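Local coordinates for protein endo-xylogalacturonan hydrolase A (Aspergillus tubingensis, PDB 4C2L) that hydrolyses the galacturonan backbone of xylogalacturonan, a xylose-substituted component of the hairy regions of pectin, at residues Gln118-Arg132 with Ala177-Asp189. Numbering follows the deposited sequence.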
loop_
_atom_site.group_PDB
_atom_site.type_symbol
_atom_site.label_atom_id
_atom_site.label_comp_id
_atom_site.label_asym_id
_atom_site.label_seq_id
_atom_site.Cartn_x
_atom_site.Cartn_y
_atom_site.Cartn_z
ATOM N N GLN A 118 10.442 12.488 8.854
ATOM C CA GLN A 118 9.813 13.478 9.753
ATOM C C GLN A 118 9.711 14.861 9.115
ATOM O O GLN A 118 8.653 15.496 9.165
ATOM C CB GLN A 118 10.583 13.603 11.080
ATOM C CG GLN A 118 9.861 14.494 12.090
ATOM C CD GLN A 118 8.577 13.859 12.627
ATOM O OE1 GLN A 118 8.582 12.710 13.088
ATOM N NE2 GLN A 118 7.471 14.598 12.565
ATOM N N ASP A 119 10.816 15.335 8.549
ATOM C CA ASP A 119 10.814 16.676 7.972
ATOM C C ASP A 119 9.780 16.795 6.851
ATOM O O ASP A 119 9.096 17.816 6.741
ATOM C CB ASP A 119 12.200 17.060 7.458
ATOM C CG ASP A 119 13.186 17.349 8.575
ATOM O OD1 ASP A 119 12.808 17.323 9.768
ATOM O OD2 ASP A 119 14.363 17.588 8.244
ATOM N N ALA A 120 9.678 15.752 6.031
ATOM C CA ALA A 120 8.705 15.723 4.943
ATOM C C ALA A 120 7.289 15.775 5.498
ATOM O O ALA A 120 6.435 16.480 4.955
ATOM C CB ALA A 120 8.904 14.488 4.072
ATOM N N TRP A 121 7.020 15.038 6.580
ATOM C CA TRP A 121 5.655 15.066 7.126
ATOM C C TRP A 121 5.304 16.421 7.663
ATOM O O TRP A 121 4.180 16.879 7.520
ATOM C CB TRP A 121 5.458 14.032 8.227
ATOM C CG TRP A 121 5.826 12.639 7.823
ATOM C CD1 TRP A 121 5.739 12.060 6.553
ATOM C CD2 TRP A 121 6.353 11.587 8.696
ATOM N NE1 TRP A 121 6.184 10.753 6.591
ATOM C CE2 TRP A 121 6.553 10.413 7.853
ATOM C CE3 TRP A 121 6.683 11.514 10.059
ATOM C CZ2 TRP A 121 7.068 9.216 8.362
ATOM C CZ3 TRP A 121 7.182 10.305 10.562
ATOM C CH2 TRP A 121 7.368 9.182 9.738
ATOM N N ASP A 122 6.269 17.077 8.297
ATOM C CA ASP A 122 6.017 18.397 8.873
ATOM C C ASP A 122 5.855 19.455 7.792
ATOM O O ASP A 122 4.984 20.326 7.898
ATOM C CB ASP A 122 7.140 18.774 9.844
ATOM C CG ASP A 122 7.139 17.909 11.103
ATOM O OD1 ASP A 122 6.074 17.508 11.599
ATOM O OD2 ASP A 122 8.225 17.666 11.628
ATOM N N LEU A 123 6.668 19.368 6.740
ATOM C CA LEU A 123 6.536 20.279 5.601
ATOM C C LEU A 123 5.199 20.077 4.889
ATOM O O LEU A 123 4.481 21.034 4.624
ATOM C CB LEU A 123 7.696 20.104 4.623
ATOM C CG LEU A 123 7.727 21.023 3.399
ATOM C CD1 LEU A 123 7.611 22.491 3.796
ATOM C CD2 LEU A 123 9.024 20.784 2.634
ATOM N N PHE A 124 4.860 18.824 4.606
ATOM C CA PHE A 124 3.583 18.537 3.954
ATOM C C PHE A 124 2.393 19.043 4.789
ATOM O O PHE A 124 1.398 19.497 4.241
ATOM C CB PHE A 124 3.446 17.043 3.720
ATOM C CG PHE A 124 2.179 16.669 3.024
ATOM C CD1 PHE A 124 2.026 16.952 1.674
ATOM C CD2 PHE A 124 1.128 16.072 3.720
ATOM C CE1 PHE A 124 0.857 16.618 1.012
ATOM C CE2 PHE A 124 -0.048 15.745 3.063
ATOM C CZ PHE A 124 -0.180 16.028 1.706
ATOM N N ALA A 125 2.499 18.940 6.113
ATOM C CA ALA A 125 1.427 19.387 7.013
ATOM C C ALA A 125 1.136 20.881 6.850
ATOM O O ALA A 125 -0.022 21.289 6.910
ATOM C CB ALA A 125 1.776 19.062 8.463
ATOM N N SER A 126 2.178 21.678 6.612
ATOM C CA SER A 126 2.020 23.131 6.431
ATOM C C SER A 126 1.803 23.525 4.976
ATOM O O SER A 126 1.270 24.606 4.693
ATOM C CB SER A 126 3.238 23.883 6.970
ATOM O OG SER A 126 3.245 23.902 8.380
ATOM N N ASP A 127 2.227 22.661 4.056
ATOM C CA ASP A 127 2.189 22.965 2.623
ATOM C C ASP A 127 1.825 21.709 1.826
ATOM O O ASP A 127 2.682 20.895 1.502
ATOM C CB ASP A 127 3.553 23.507 2.191
ATOM C CG ASP A 127 3.623 23.855 0.698
ATOM O OD1 ASP A 127 2.624 23.705 -0.038
ATOM O OD2 ASP A 127 4.715 24.268 0.266
ATOM N N SER A 128 0.547 21.563 1.514
ATOM C CA SER A 128 0.059 20.359 0.866
ATOM C C SER A 128 0.564 20.230 -0.583
ATOM O O SER A 128 0.358 19.202 -1.201
ATOM C CB SER A 128 -1.473 20.334 0.897
ATOM O OG SER A 128 -1.966 21.415 0.127
ATOM N N SER A 129 1.226 21.258 -1.111
ATOM C CA SER A 129 1.775 21.178 -2.462
ATOM C C SER A 129 3.138 20.469 -2.473
ATOM O O SER A 129 3.682 20.188 -3.546
ATOM C CB SER A 129 1.883 22.566 -3.108
ATOM O OG SER A 129 2.981 23.291 -2.585
ATOM N N TYR A 130 3.701 20.209 -1.291
ATOM C CA TYR A 130 4.986 19.518 -1.227
ATOM C C TYR A 130 4.819 18.067 -1.716
ATOM O O TYR A 130 3.976 17.324 -1.207
ATOM C CB TYR A 130 5.594 19.581 0.184
ATOM C CG TYR A 130 6.956 18.934 0.234
ATOM C CD1 TYR A 130 8.001 19.423 -0.551
ATOM C CD2 TYR A 130 7.199 17.822 1.047
ATOM C CE1 TYR A 130 9.258 18.836 -0.530
ATOM C CE2 TYR A 130 8.463 17.232 1.081
ATOM C CZ TYR A 130 9.480 17.733 0.276
ATOM O OH TYR A 130 10.740 17.142 0.270
ATOM N N SER A 131 5.618 17.684 -2.711
ATOM C CA SER A 131 5.517 16.392 -3.369
ATOM C C SER A 131 6.688 15.522 -2.905
ATOM O O SER A 131 7.851 15.924 -3.010
ATOM C CB SER A 131 5.574 16.589 -4.895
ATOM O OG SER A 131 5.518 15.359 -5.582
ATOM N N ARG A 132 6.349 14.353 -2.359
ATOM C CA ARG A 132 7.331 13.465 -1.709
ATOM C C ARG A 132 7.569 12.176 -2.495
ATOM O O ARG A 132 6.645 11.640 -3.121
ATOM C CB ARG A 132 6.844 13.085 -0.305
ATOM C CG ARG A 132 6.646 14.271 0.625
ATOM C CD ARG A 132 5.772 13.870 1.796
ATOM N NE ARG A 132 4.364 13.827 1.377
ATOM C CZ ARG A 132 3.399 13.197 2.036
ATOM N NH1 ARG A 132 3.674 12.498 3.132
ATOM N NH2 ARG A 132 2.144 13.264 1.589
ATOM N N ALA A 177 5.866 3.798 10.362
ATOM C CA ALA A 177 5.996 5.246 10.253
ATOM C C ALA A 177 5.393 5.829 11.519
ATOM O O ALA A 177 4.198 5.636 11.770
ATOM C CB ALA A 177 5.247 5.746 9.021
ATOM N N ASN A 178 6.224 6.505 12.324
ATOM C CA ASN A 178 5.791 7.140 13.568
ATOM C C ASN A 178 6.345 8.544 13.657
ATOM O O ASN A 178 7.554 8.729 13.582
ATOM C CB ASN A 178 6.276 6.334 14.775
ATOM C CG ASN A 178 5.578 4.992 14.881
ATOM O OD1 ASN A 178 6.127 3.973 14.456
ATOM N ND2 ASN A 178 4.349 4.991 15.390
ATOM N N SER A 179 5.452 9.516 13.788
ATOM C CA SER A 179 5.843 10.914 13.899
ATOM C C SER A 179 6.242 11.259 15.326
ATOM O O SER A 179 5.610 10.822 16.273
ATOM C CB SER A 179 4.680 11.815 13.506
ATOM O OG SER A 179 5.071 13.175 13.646
ATOM N N LYS A 180 7.297 12.051 15.453
ATOM C CA LYS A 180 7.741 12.580 16.740
ATOM C C LYS A 180 6.998 13.863 17.128
ATOM O O LYS A 180 7.236 14.433 18.204
ATOM C CB LYS A 180 9.246 12.831 16.667
ATOM C CG LYS A 180 10.049 11.541 16.675
ATOM C CD LYS A 180 11.548 11.804 16.717
ATOM C CE LYS A 180 12.210 11.576 15.367
ATOM N NZ LYS A 180 12.106 10.160 14.882
ATOM N N SER A 181 6.101 14.321 16.260
ATOM C CA SER A 181 5.337 15.541 16.529
ATOM C C SER A 181 3.847 15.249 16.440
ATOM O O SER A 181 3.444 14.088 16.417
ATOM C CB SER A 181 5.721 16.646 15.543
ATOM O OG SER A 181 5.246 16.385 14.245
ATOM N N ASP A 182 3.051 16.308 16.357
ATOM C CA ASP A 182 1.605 16.186 16.237
ATOM C C ASP A 182 1.178 16.023 14.791
ATOM O O ASP A 182 0.008 15.771 14.523
ATOM C CB ASP A 182 0.924 17.423 16.814
ATOM C CG ASP A 182 1.208 17.604 18.292
ATOM O OD1 ASP A 182 0.727 16.753 19.073
ATOM O OD2 ASP A 182 1.909 18.584 18.661
ATOM N N ASN A 183 2.114 16.198 13.862
ATOM C CA ASN A 183 1.806 15.998 12.445
ATOM C C ASN A 183 1.918 14.525 12.104
ATOM O O ASN A 183 2.969 13.933 12.308
ATOM C CB ASN A 183 2.753 16.806 11.567
ATOM C CG ASN A 183 2.543 18.298 11.717
ATOM O OD1 ASN A 183 1.408 18.763 11.793
ATOM N ND2 ASN A 183 3.625 19.043 11.719
ATOM N N PRO A 184 0.832 13.929 11.576
ATOM C CA PRO A 184 0.877 12.496 11.274
ATOM C C PRO A 184 1.701 12.174 10.023
ATOM O O PRO A 184 1.970 13.071 9.194
ATOM C CB PRO A 184 -0.598 12.118 11.057
ATOM C CG PRO A 184 -1.308 13.395 10.797
ATOM C CD PRO A 184 -0.458 14.555 11.224
ATOM N N PRO A 185 2.128 10.908 9.895
ATOM C CA PRO A 185 2.861 10.475 8.698
ATOM C C PRO A 185 1.873 10.242 7.543
ATOM O O PRO A 185 1.547 9.103 7.209
ATOM C CB PRO A 185 3.522 9.175 9.143
ATOM C CG PRO A 185 2.684 8.661 10.274
ATOM C CD PRO A 185 2.048 9.855 10.925
ATOM N N LYS A 186 1.402 11.333 6.946
ATOM C CA LYS A 186 0.355 11.270 5.917
ATOM C C LYS A 186 0.790 10.470 4.686
ATOM O O LYS A 186 1.936 10.560 4.266
ATOM C CB LYS A 186 -0.003 12.679 5.447
ATOM C CG LYS A 186 -0.738 13.525 6.464
ATOM C CD LYS A 186 -2.156 13.050 6.677
ATOM C CE LYS A 186 -2.949 14.096 7.452
ATOM N NZ LYS A 186 -4.346 13.622 7.695
ATOM N N ASN A 187 -0.145 9.711 4.113
ATOM C CA ASN A 187 0.064 9.046 2.821
ATOM C C ASN A 187 1.207 8.042 2.843
ATOM O O ASN A 187 1.868 7.840 1.828
ATOM C CB ASN A 187 0.293 10.093 1.721
ATOM C CG ASN A 187 -0.797 11.152 1.698
ATOM O OD1 ASN A 187 -0.559 12.306 2.059
ATOM N ND2 ASN A 187 -2.011 10.754 1.284
ATOM N N THR A 188 1.435 7.428 4.004
ATOM C CA THR A 188 2.468 6.409 4.126
ATOM C C THR A 188 1.921 5.029 3.754
ATOM O O THR A 188 2.024 4.080 4.536
ATOM C CB THR A 188 3.120 6.422 5.521
ATOM O OG1 THR A 188 2.105 6.509 6.536
ATOM C CG2 THR A 188 4.071 7.640 5.620
ATOM N N ASP A 189 1.330 4.917 2.549
ATOM C CA ASP A 189 0.757 3.634 2.094
ATOM C C ASP A 189 1.804 2.525 2.199
ATOM O O ASP A 189 2.961 2.723 1.813
ATOM C CB ASP A 189 0.369 3.692 0.611
ATOM C CG ASP A 189 -0.643 4.763 0.279
ATOM O OD1 ASP A 189 -0.849 5.705 1.067
ATOM O OD2 ASP A 189 -1.226 4.669 -0.833
HETATM O O HOH W 1 10.038 10.444 12.998
HETATM O O HOH W 2 1.795 15.501 7.958
#
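Pro-185 lays its CB over one face of the Trp-121 indole, 3.5 Å from the centroid of the six-membered ring. This is a CH-pi contact, only 13° off the ring normal. The far end of the same ring reaches the loop backbone, where Asn-178 O lies at the edge, 3.4 Å from CZ3. One turn back, the Gln-118 amide grips the loop with both ends. Its OE1 takes a nearly straight bond from Lys-180 N (2.8 Å), which arrives from above the carbonyl plane. Its NE2 donates to Ser-179 OG in the amide plane, and also to Asp-122 OD2, which helps fix the amide's rotation. Asp-122 OD1 accepts from two donors across the contact: Ser-181 OG on the syn lone pair and Asn-183 ND2 on the anti side, tilted out of the carboxylate plane (2.9 Å). The carboxylate and the Asn-183 amide are turned 61° apart. Ser-179 and Ser-181 each close an ST turn, which holds this part of the loop in shape. At the other end, the Arg-132 chain bends at CG-CD (chi3 -78°) and sets its guanidinium flat against the Phe-124 ring. NH2 lies over the ring centre, 3.4 Å above the plane. The guanidinium edge then serves the loop: NH1 donates to Lys-186 O (2.8 Å) and NH2 to Asn-187 OD1 (2.9 Å). Asn-187 also touches Asp-210, the probable proton donor. The contact thus packs helix 118-126, and Arg-132 beyond it, on a loop between strands 168-176 and 191-196 of the GH28 parallel beta-helix; the Arg-132 side lies beside the probable catalytic site.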